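Local coordinates for protein phosphatase YwpJ (Bacillus subtilis, PDB 1NRW) that removes phosphate in vitro from phosphorylated five- and six-carbon sugars and nucleoside monophosphates, and less readily from FMN, as a magnesium-dependent HAD-superfamily phosphatase, at residues V106-A111 / E168-Y173. Sequence-based numbering, arbitrary orientation.
Sequences VFTGSA and EPIDFY
Tyr173 N donates to Phe107 O at 2.9 Å, a nearly straight bond (160° at the hydrogen) that ties strand 103-108 to the start of strand 172-178. Further along, the two backbone segments diverge, and water takes over the link: one molecule accepts from both Gly109 N and Asp171 N, while a second bridges Ser110 OG and Pro169 O. A weaker polar touch comes from Thr108, whose CA lies 3.3 Å from Asp171 O in a bent C-H...O contact. These two strands are antiparallel neighbours in the six-stranded sheet of the cap domain, the module that Cof-type HAD phosphatases set beside their Rossmann-like catalytic core. At the turn into strand 112-114, Ala111 O receives both Thr108 N and Thr108 OG1, the latter at 2.7 Å; a chi1 of 70° directs the hydroxyl back to that carbonyl and leaves Thr108 CG2 3.3 Å from Asp171 O, with Ile170 CG1 a looser neighbour of the methyl at 4.1 Å. Apolar packing continues with Val106, whose CG1 meets the edge of the Phe172 ring at CD1 (3.5 Å), while helix 87-99 packs against both residues and Phe164 meets the Phe172 ring. The CD2-CE2 side of the Tyr173 ring instead approaches the Thr108-Gly109 peptide obliquely, with CE2 3.3 Å from Gly109 N. With the ring of Tyr173 cut back to an alanine, that peptide would probably lose its aromatic neighbour and a gap would be likely to open toward Thr84 and Ala67, which also touch this side chain.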
ATOM      1  N   VAL A 106      11.501  -4.002  -5.568  1.00 13.90           N
ATOM      2  CA  VAL A 106      10.691  -4.698  -6.563  1.00 13.97           C
ATOM      3  C   VAL A 106       9.812  -5.746  -5.894  1.00 13.61           C
ATOM      4  O   VAL A 106      10.296  -6.767  -5.399  1.00 13.12           O
ATOM      5  CB  VAL A 106      11.585  -5.385  -7.625  1.00 13.71           C
ATOM      6  CG1 VAL A 106      10.723  -5.934  -8.759  1.00 16.28           C
ATOM      7  CG2 VAL A 106      12.607  -4.386  -8.176  1.00 16.87           C
ATOM      8  N   PHE A 107       8.512  -5.485  -5.879  1.00 14.63           N
ATOM      9  CA  PHE A 107       7.557  -6.399  -5.274  1.00 14.07           C
ATOM     10  C   PHE A 107       7.189  -7.488  -6.271  1.00 16.31           C
ATOM     11  O   PHE A 107       6.653  -7.203  -7.339  1.00 16.33           O
ATOM     12  CB  PHE A 107       6.311  -5.624  -4.840  1.00 14.17           C
ATOM     13  CG  PHE A 107       6.570  -4.659  -3.712  1.00 13.73           C
ATOM     14  CD1 PHE A 107       6.348  -5.040  -2.389  1.00 16.18           C
ATOM     15  CD2 PHE A 107       7.085  -3.393  -3.970  1.00 13.86           C
ATOM     16  CE1 PHE A 107       6.641  -4.169  -1.335  1.00 15.58           C
ATOM     17  CE2 PHE A 107       7.382  -2.510  -2.918  1.00 14.66           C
ATOM     18  CZ  PHE A 107       7.159  -2.904  -1.603  1.00 14.73           C
ATOM     19  N   THR A 108       7.496  -8.731  -5.914  1.00 17.44           N
ATOM     20  CA  THR A 108       7.213  -9.885  -6.763  1.00 21.56           C
ATOM     21  C   THR A 108       6.467 -10.919  -5.932  1.00 25.09           C
ATOM     22  O   THR A 108       6.058 -10.643  -4.806  1.00 26.55           O
ATOM     23  CB  THR A 108       8.511 -10.536  -7.273  1.00 21.76           C
ATOM     24  OG1 THR A 108       9.178 -11.184  -6.183  1.00 19.80           O
ATOM     25  CG2 THR A 108       9.432  -9.487  -7.870  1.00 19.75           C
ATOM     26  N   GLY A 109       6.300 -12.115  -6.477  1.00 28.99           N
ATOM     27  CA  GLY A 109       5.611 -13.149  -5.727  1.00 34.01           C
ATOM     28  C   GLY A 109       6.454 -13.670  -4.573  1.00 36.30           C
ATOM     29  O   GLY A 109       6.010 -13.706  -3.425  1.00 36.81           O
ATOM     30  N   SER A 110       7.688 -14.055  -4.888  1.00 38.40           N
ATOM     31  CA  SER A 110       8.621 -14.603  -3.907  1.00 39.05           C
ATOM     32  C   SER A 110       9.091 -13.644  -2.814  1.00 37.95           C
ATOM     33  O   SER A 110       9.062 -13.984  -1.630  1.00 39.93           O
ATOM     34  CB  SER A 110       9.836 -15.178  -4.638  1.00 40.46           C
ATOM     35  OG  SER A 110      10.341 -14.249  -5.582  1.00 43.44           O
ATOM     36  N   ALA A 111       9.532 -12.453  -3.199  1.00 34.33           N
ATOM     37  CA  ALA A 111      10.007 -11.485  -2.222  1.00 30.27           C
ATOM     38  C   ALA A 111      10.101 -10.087  -2.812  1.00 26.60           C
ATOM     39  O   ALA A 111       9.647  -9.836  -3.925  1.00 26.09           O
ATOM     40  CB  ALA A 111      11.373 -11.913  -1.691  1.00 32.65           C
ATOM     41  N   GLU A 168      14.043 -18.673 -14.210  1.00 56.94           N
ATOM     42  CA  GLU A 168      13.079 -18.961 -13.151  1.00 56.14           C
ATOM     43  C   GLU A 168      11.918 -17.975 -13.233  1.00 54.17           C
ATOM     44  O   GLU A 168      12.119 -16.789 -13.496  1.00 53.70           O
ATOM     45  CB  GLU A 168      13.726 -18.867 -11.764  1.00 57.21           C
ATOM     46  CG  GLU A 168      14.822 -19.889 -11.497  1.00 59.47           C
ATOM     47  CD  GLU A 168      16.180 -19.438 -11.996  1.00 60.72           C
ATOM     48  OE1 GLU A 168      16.691 -18.420 -11.479  1.00 61.96           O
ATOM     49  OE2 GLU A 168      16.737 -20.097 -12.900  1.00 61.87           O
ATOM     50  N   PRO A 169      10.684 -18.458 -13.018  1.00 52.71           N
ATOM     51  CA  PRO A 169       9.498 -17.595 -13.073  1.00 50.92           C
ATOM     52  C   PRO A 169       9.555 -16.456 -12.057  1.00 48.18           C
ATOM     53  O   PRO A 169       9.772 -16.687 -10.871  1.00 47.89           O
ATOM     54  CB  PRO A 169       8.352 -18.561 -12.777  1.00 51.60           C
ATOM     55  CG  PRO A 169       8.864 -19.863 -13.309  1.00 52.50           C
ATOM     56  CD  PRO A 169      10.292 -19.866 -12.822  1.00 53.00           C
ATOM     57  N   ILE A 170       9.366 -15.230 -12.531  1.00 45.45           N
ATOM     58  CA  ILE A 170       9.375 -14.061 -11.657  1.00 41.58           C
ATOM     59  C   ILE A 170       8.442 -12.988 -12.211  1.00 38.22           C
ATOM     60  O   ILE A 170       8.675 -12.437 -13.286  1.00 38.39           O
ATOM     61  CB  ILE A 170      10.796 -13.471 -11.509  1.00 42.07           C
ATOM     62  CG1 ILE A 170      10.747 -12.205 -10.646  1.00 42.90           C
ATOM     63  CG2 ILE A 170      11.381 -13.171 -12.875  1.00 43.33           C
ATOM     64  CD1 ILE A 170      12.099 -11.551 -10.418  1.00 43.72           C
ATOM     65  N   ASP A 171       7.378 -12.704 -11.470  1.00 33.54           N
ATOM     66  CA  ASP A 171       6.408 -11.704 -11.886  1.00 29.99           C
ATOM     67  C   ASP A 171       6.672 -10.387 -11.172  1.00 25.82           C
ATOM     68  O   ASP A 171       7.021 -10.370  -9.993  1.00 23.75           O
ATOM     69  CB  ASP A 171       4.988 -12.183 -11.579  1.00 32.18           C
ATOM     70  CG  ASP A 171       4.613 -13.429 -12.361  1.00 36.37           C
ATOM     71  OD1 ASP A 171       4.662 -13.390 -13.609  1.00 37.52           O
ATOM     72  OD2 ASP A 171       4.268 -14.446 -11.726  1.00 40.37           O
ATOM     73  N   PHE A 172       6.507  -9.291 -11.901  1.00 22.25           N
ATOM     74  CA  PHE A 172       6.718  -7.952 -11.364  1.00 19.65           C
ATOM     75  C   PHE A 172       5.353  -7.331 -11.092  1.00 18.30           C
ATOM     76  O   PHE A 172       4.563  -7.136 -12.011  1.00 18.56           O
ATOM     77  CB  PHE A 172       7.494  -7.112 -12.379  1.00 20.11           C
ATOM     78  CG  PHE A 172       8.867  -7.654 -12.682  1.00 22.41           C
ATOM     79  CD1 PHE A 172       9.904  -7.499 -11.770  1.00 22.51           C
ATOM     80  CD2 PHE A 172       9.112  -8.351 -13.862  1.00 23.63           C
ATOM     81  CE1 PHE A 172      11.173  -8.032 -12.026  1.00 25.58           C
ATOM     82  CE2 PHE A 172      10.372  -8.889 -14.130  1.00 23.76           C
ATOM     83  CZ  PHE A 172      11.407  -8.729 -13.209  1.00 23.90           C
ATOM     84  N   TYR A 173       5.081  -7.021  -9.826  1.00 15.78           N
ATOM     85  CA  TYR A 173       3.789  -6.451  -9.453  1.00 15.27           C
ATOM     86  C   TYR A 173       3.794  -4.954  -9.188  1.00 15.11           C
ATOM     87  O   TYR A 173       2.903  -4.237  -9.633  1.00 15.50           O
ATOM     88  CB  TYR A 173       3.243  -7.149  -8.206  1.00 15.98           C
ATOM     89  CG  TYR A 173       3.079  -8.643  -8.341  1.00 20.59           C
ATOM     90  CD1 TYR A 173       2.434  -9.200  -9.447  1.00 22.21           C
ATOM     91  CD2 TYR A 173       3.553  -9.502  -7.353  1.00 23.22           C
ATOM     92  CE1 TYR A 173       2.268 -10.580  -9.562  1.00 25.79           C
ATOM     93  CE2 TYR A 173       3.393 -10.880  -7.456  1.00 26.74           C
ATOM     94  CZ  TYR A 173       2.751 -11.412  -8.563  1.00 26.23           C
ATOM     95  OH  TYR A 173       2.590 -12.775  -8.661  1.00 31.27           O
TER
HETATM   96  O   HOH W   1       7.373 -13.697  -8.816  1.00 28.98           O
HETATM   97  O   HOH W   2       9.195 -15.526  -8.019  1.00 57.47           O